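Local coordinates for protein alpha-1,3-glucanase (Bacillus circulans, PDB 5ZRU) that hydrolyses alpha-1,3-glucan, this chain being the catalytic unit of a longer GH87 enzyme that probably also binds carbohydrate, at residues G275-S280 with S309-V314; N491-N496 with N517-G522. All blocks are in the same frame, centred on the assembly; numbering follows the deposited sequence.

Contact 1: residues G275-S280 with S309-V314; sequences GQLDFS and SKVHNV. With ZN (zinc ion), chain F.
Strands 277-280 and 310-312 form a parallel pair between neighbouring coils of the right-handed beta-helix domain, and a zinc site straddles them on one face. The zinc ion is bound by Asp278 OD2 at 2.0 Å and by His312 NE2 at 2.1 Å. Water 1, hydrogen-bonded to Ser280 OG, and His3 NE2 complete the set. His3 apparently belongs to residues added in the construct, and its carbonyl takes the hydrogen bond of Lys310 NZ.

Besides the zinc at NE2, two contacts position the imidazole of His312. Its ND1 gives a hydrogen to Asn313 OD1 (2.8 Å, 172°), almost in the ring plane and on a lone pair of the amide oxygen, leaving NE2 to the metal. Ser280 CB makes a CH-pi contact over one face, 3.4 Å from the His312 centroid. With CG between the backbone N and the carbonyl carbon (chi1 67°), the ring swings back toward Asp278, its plane 46° from the carboxylate.

On the face of Phe279 and Val311, these two side chains lie side by side, and Phe279 CD1 lies 3.9 Å from Val314 CG1 at the ring edge. Phe301 meets the same ring edge-to-face. In the backbone, Leu277 O takes the Lys310 N-H, Lys310 O that of Phe279, and Phe279 O that of His312; ahead of this ladder, Ser309 OG, also hydrogen-bonded to Phe305 O, accepts the Leu277 N-H at 2.9 Å.

A carboxylate and a histidine from adjacent coils thus share one metal, tying the strands beyond their backbone bonds, though zinc occupancy may depend partly on His3, if that residue is indeed an addition of the construct.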
loop_
_atom_site.group_PDB
_atom_site.type_symbol
_atom_site.label_atom_id
_atom_site.label_comp_id
_atom_site.label_asym_id
_atom_site.label_seq_id
_atom_site.Cartn_x
_atom_site.Cartn_y
_atom_site.Cartn_z
ATOM N N GLY A 275 -3.493 -16.092 21.444
ATOM C CA GLY A 275 -2.211 -15.746 22.011
ATOM C C GLY A 275 -1.326 -15.081 20.979
ATOM O O GLY A 275 -1.713 -14.079 20.379
ATOM N N GLN A 276 -0.144 -15.633 20.745
ATOM C CA GLN A 276 0.856 -14.984 19.911
ATOM C C GLN A 276 1.053 -15.779 18.631
ATOM O O GLN A 276 1.428 -16.957 18.673
ATOM C CB GLN A 276 2.180 -14.844 20.653
ATOM C CG GLN A 276 3.266 -14.202 19.818
ATOM C CD GLN A 276 4.582 -14.140 20.553
ATOM O OE1 GLN A 276 5.141 -15.169 20.928
ATOM N NE2 GLN A 276 5.071 -12.929 20.791
ATOM N N LEU A 277 0.815 -15.136 17.497
ATOM C CA LEU A 277 1.203 -15.725 16.228
ATOM C C LEU A 277 2.441 -15.007 15.709
ATOM O O LEU A 277 2.650 -13.819 15.976
ATOM C CB LEU A 277 0.059 -15.660 15.212
ATOM C CG LEU A 277 -0.425 -14.325 14.658
ATOM C CD1 LEU A 277 0.366 -13.955 13.414
ATOM C CD2 LEU A 277 -1.927 -14.397 14.335
ATOM N N ASP A 278 3.282 -15.753 14.995
ATOM C CA ASP A 278 4.456 -15.203 14.324
ATOM C C ASP A 278 4.463 -15.803 12.928
ATOM O O ASP A 278 4.622 -17.019 12.773
ATOM C CB ASP A 278 5.757 -15.531 15.065
ATOM C CG ASP A 278 6.961 -14.817 14.455
ATOM O OD1 ASP A 278 7.118 -13.611 14.693
ATOM O OD2 ASP A 278 7.728 -15.445 13.703
ATOM N N PHE A 279 4.248 -14.959 11.922
ATOM C CA PHE A 279 4.075 -15.404 10.545
ATOM C C PHE A 279 5.078 -14.630 9.711
ATOM O O PHE A 279 5.086 -13.397 9.757
ATOM C CB PHE A 279 2.632 -15.135 10.080
ATOM C CG PHE A 279 2.292 -15.724 8.745
ATOM C CD1 PHE A 279 2.759 -15.145 7.570
ATOM C CD2 PHE A 279 1.466 -16.844 8.660
ATOM C CE1 PHE A 279 2.440 -15.692 6.324
ATOM C CE2 PHE A 279 1.141 -17.396 7.414
ATOM C CZ PHE A 279 1.629 -16.818 6.256
ATOM N N SER A 280 5.925 -15.336 8.956
ATOM C CA SER A 280 7.010 -14.605 8.313
ATOM C C SER A 280 7.524 -15.328 7.081
ATOM O O SER A 280 7.343 -16.539 6.918
ATOM C CB SER A 280 8.182 -14.371 9.277
ATOM O OG SER A 280 8.802 -15.594 9.653
ATOM N N SER A 309 1.552 -10.315 18.658
ATOM C CA SER A 309 1.863 -11.103 17.474
ATOM C C SER A 309 2.724 -10.302 16.499
ATOM O O SER A 309 2.847 -9.082 16.593
ATOM C CB SER A 309 0.582 -11.577 16.789
ATOM O OG SER A 309 -0.155 -12.446 17.645
ATOM N N LYS A 310 3.355 -11.017 15.569
ATOM C CA LYS A 310 4.107 -10.377 14.500
ATOM C C LYS A 310 3.781 -11.050 13.180
ATOM O O LYS A 310 3.773 -12.282 13.096
ATOM C CB LYS A 310 5.620 -10.461 14.729
ATOM C CG LYS A 310 6.149 -9.799 15.974
ATOM C CD LYS A 310 7.590 -9.353 15.722
ATOM C CE LYS A 310 8.140 -8.509 16.863
ATOM N NZ LYS A 310 8.538 -9.334 18.031
ATOM N N VAL A 311 3.520 -10.246 12.155
ATOM C CA VAL A 311 3.574 -10.699 10.770
ATOM C C VAL A 311 4.677 -9.871 10.132
ATOM O O VAL A 311 4.559 -8.641 10.043
ATOM C CB VAL A 311 2.240 -10.529 10.027
ATOM C CG1 VAL A 311 2.337 -11.132 8.608
ATOM C CG2 VAL A 311 1.095 -11.159 10.814
ATOM N N HIS A 312 5.771 -10.516 9.733
ATOM C CA HIS A 312 6.937 -9.748 9.339
ATOM C C HIS A 312 7.649 -10.414 8.172
ATOM O O HIS A 312 7.559 -11.626 7.977
ATOM C CB HIS A 312 7.899 -9.565 10.528
ATOM C CG HIS A 312 8.545 -10.832 11.000
ATOM N ND1 HIS A 312 9.736 -11.297 10.480
ATOM C CD2 HIS A 312 8.185 -11.715 11.965
ATOM C CE1 HIS A 312 10.081 -12.410 11.101
ATOM N NE2 HIS A 312 9.159 -12.686 12.007
ATOM N N ASN A 313 8.338 -9.597 7.379
ATOM C CA ASN A 313 9.064 -10.100 6.213
ATOM C C ASN A 313 8.135 -10.910 5.307
ATOM O O ASN A 313 8.435 -12.034 4.906
ATOM C CB ASN A 313 10.273 -10.933 6.648
ATOM C CG ASN A 313 11.302 -10.107 7.391
ATOM O OD1 ASN A 313 11.205 -9.910 8.603
ATOM N ND2 ASN A 313 12.300 -9.624 6.664
ATOM N N VAL A 314 6.968 -10.343 5.014
ATOM C CA VAL A 314 6.062 -10.956 4.053
ATOM C C VAL A 314 5.909 -10.014 2.865
ATOM O O VAL A 314 6.201 -8.815 2.934
ATOM C CB VAL A 314 4.681 -11.303 4.662
ATOM C CG1 VAL A 314 4.808 -12.373 5.756
ATOM C CG2 VAL A 314 3.963 -10.041 5.192
HETATM ZN ZN ZN F . 9.310 -14.244 13.384
HETATM O O HOH W 1 10.479 -15.636 12.290
#

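Contact 2: residues N491-N496 with N517-G522; sequences NIDIIN and NINING
The amides of Asn491 and Asn517 run side by side, their planes 31° apart, with Asn491 OD1 resting 3.3 Å from Asn517 CB. Water 2 donates to that oxygen and to Asn517 O, while Asn517 OD1 accepts from Asn555 on the next coil. Beyond the corner, on the face of Asp493 and Asn519, the carboxylate lies beside the amide. Asn519 ND2 donates to Asp493 OD1 at 3.0 Å on the syn side; the acceptor is close to the amide plane, but the donor stands 30° out of the carboxylate plane. Asp493 OD2 turns to a salt bridge with Arg12, and Asn519 OD1 to Thr557. With an alanine in place of Asp493, Arg12 would probably lose its salt-bridge partner and Asn519 ND2 this acceptor, leaving the amide held less firmly, by Thr557 at OD1.

On the opposite face of the strands, Ile492 and Ile518 pair in register, Ile518 CD1 3.7 Å from Ile492 CG1; Ile494 CD1 reaches diagonally to Ile518 CG2, 4.1 Å away. Backbone hydrogen bonds join the parallel strands, that from Ile492 N to Asn517 O being weak, and water 3 bridges Ile494 O and Gly522 O. Asparagines repeated at a turn of successive coils, with aliphatic rows facing inward, are well known in pectate-lyase-type parallel beta-helices.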
loop_
_atom_site.group_PDB
_atom_site.type_symbol
_atom_site.label_atom_id
_atom_site.label_comp_id
_atom_site.label_asym_id
_atom_site.label_seq_id
_atom_site.Cartn_x
_atom_site.Cartn_y
_atom_site.Cartn_z
ATOM N N ASN A 491 7.760 18.632 11.979
ATOM C CA ASN A 491 8.842 18.250 11.069
ATOM C C ASN A 491 8.285 17.516 9.846
ATOM O O ASN A 491 8.569 16.343 9.604
ATOM C CB ASN A 491 9.886 17.392 11.794
ATOM C CG ASN A 491 10.766 18.207 12.725
ATOM O OD1 ASN A 491 11.213 19.305 12.372
ATOM N ND2 ASN A 491 11.026 17.671 13.912
ATOM N N ILE A 492 7.457 18.220 9.083
ATOM C CA ILE A 492 6.856 17.660 7.874
ATOM C C ILE A 492 7.355 18.465 6.689
ATOM O O ILE A 492 7.243 19.696 6.686
ATOM C CB ILE A 492 5.314 17.689 7.908
ATOM C CG1 ILE A 492 4.759 17.204 9.255
ATOM C CG2 ILE A 492 4.736 16.910 6.711
ATOM C CD1 ILE A 492 4.922 15.730 9.521
ATOM N N ASP A 493 7.865 17.773 5.672
ATOM C CA ASP A 493 8.248 18.404 4.415
ATOM C C ASP A 493 7.222 18.011 3.365
ATOM O O ASP A 493 6.994 16.818 3.139
ATOM C CB ASP A 493 9.652 17.979 3.992
ATOM C CG ASP A 493 10.711 18.473 4.957
ATOM O OD1 ASP A 493 11.083 19.659 4.870
ATOM O OD2 ASP A 493 11.136 17.685 5.822
ATOM N N ILE A 494 6.597 19.011 2.744
ATOM C CA ILE A 494 5.525 18.796 1.777
ATOM C C ILE A 494 5.975 19.413 0.460
ATOM O O ILE A 494 6.011 20.643 0.326
ATOM C CB ILE A 494 4.190 19.398 2.242
ATOM C CG1 ILE A 494 3.975 19.168 3.752
ATOM C CG2 ILE A 494 3.039 18.780 1.459
ATOM C CD1 ILE A 494 2.648 19.730 4.304
ATOM N N ILE A 495 6.276 18.564 -0.523
ATOM C CA ILE A 495 6.986 18.968 -1.732
ATOM C C ILE A 495 6.110 18.754 -2.961
ATOM O O ILE A 495 5.574 17.658 -3.168
ATOM C CB ILE A 495 8.307 18.192 -1.869
ATOM C CG1 ILE A 495 9.186 18.461 -0.642
ATOM C CG2 ILE A 495 9.003 18.526 -3.182
ATOM C CD1 ILE A 495 10.216 17.397 -0.413
ATOM N N ASN A 496 6.004 19.798 -3.793
ATOM C CA ASN A 496 5.353 19.726 -5.106
ATOM C C ASN A 496 3.932 19.175 -5.016
ATOM O O ASN A 496 3.551 18.245 -5.732
ATOM C CB ASN A 496 6.193 18.910 -6.086
ATOM C CG ASN A 496 7.303 19.734 -6.709
ATOM O OD1 ASN A 496 7.213 20.963 -6.759
ATOM N ND2 ASN A 496 8.360 19.068 -7.173
ATOM N N ASN A 517 7.237 23.308 12.584
ATOM C CA ASN A 517 8.375 23.010 11.704
ATOM C C ASN A 517 7.909 22.359 10.400
ATOM O O ASN A 517 8.366 21.281 10.023
ATOM C CB ASN A 517 9.410 22.112 12.403
ATOM C CG ASN A 517 9.737 22.565 13.827
ATOM O OD1 ASN A 517 9.753 23.758 14.131
ATOM N ND2 ASN A 517 10.009 21.600 14.704
ATOM N N ILE A 518 6.984 23.025 9.712
ATOM C CA ILE A 518 6.457 22.564 8.430
ATOM C C ILE A 518 7.181 23.303 7.312
ATOM O O ILE A 518 7.313 24.534 7.360
ATOM C CB ILE A 518 4.940 22.806 8.332
ATOM C CG1 ILE A 518 4.207 22.300 9.590
ATOM C CG2 ILE A 518 4.378 22.191 7.040
ATOM C CD1 ILE A 518 4.370 20.832 9.892
ATOM N N ASN A 519 7.639 22.566 6.298
ATOM C CA ASN A 519 8.223 23.161 5.097
ATOM C C ASN A 519 7.359 22.805 3.898
ATOM O O ASN A 519 7.216 21.624 3.561
ATOM C CB ASN A 519 9.658 22.680 4.868
ATOM C CG ASN A 519 10.584 23.078 5.996
ATOM O OD1 ASN A 519 10.603 24.236 6.417
ATOM N ND2 ASN A 519 11.353 22.113 6.500
ATOM N N ILE A 520 6.811 23.825 3.240
ATOM C CA ILE A 520 5.939 23.643 2.087
ATOM C C ILE A 520 6.656 24.215 0.878
ATOM O O ILE A 520 6.830 25.437 0.759
ATOM C CB ILE A 520 4.577 24.315 2.293
ATOM C CG1 ILE A 520 3.927 23.755 3.560
ATOM C CG2 ILE A 520 3.698 24.100 1.062
ATOM C CD1 ILE A 520 2.593 24.449 3.992
ATOM N N ASN A 521 7.060 23.340 -0.028
ATOM C CA ASN A 521 7.858 23.739 -1.180
ATOM C C ASN A 521 7.111 23.303 -2.432
ATOM O O ASN A 521 7.220 22.149 -2.855
ATOM C CB ASN A 521 9.253 23.126 -1.108
ATOM C CG ASN A 521 10.132 23.556 -2.263
ATOM O OD1 ASN A 521 9.795 24.484 -3.006
ATOM N ND2 ASN A 521 11.270 22.888 -2.419
ATOM N N GLY A 522 6.347 24.222 -3.016
ATOM C CA GLY A 522 5.604 23.923 -4.222
ATOM C C GLY A 522 4.168 23.526 -3.946
ATOM O O GLY A 522 3.910 22.510 -3.296
HETATM O O HOH W 2 11.512 20.493 9.937
HETATM O O HOH W 3 3.752 21.359 -0.893
#

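In the fold
Both contacts lie in the catalytic D2 region and repeat one scheme, the pairing of strands from successive coils of a parallel beta-helix. Both segments of contact 1 precede those of contact 2 in the sequence. Their centres are 35 Å apart and their nearest atoms about 24 Å, without touching. A run of parallel pairings connects them, from strand 310-317 through 345-347, 369-371, 400-402, 424-426 and 451-459 to 487-495. Contact 1 therefore belongs to an earlier part of the solenoid and contact 2 to a later one, near strand 550-561. The same backbone ladder thus carries a metal site in one place and rows of paired polar side chains in another.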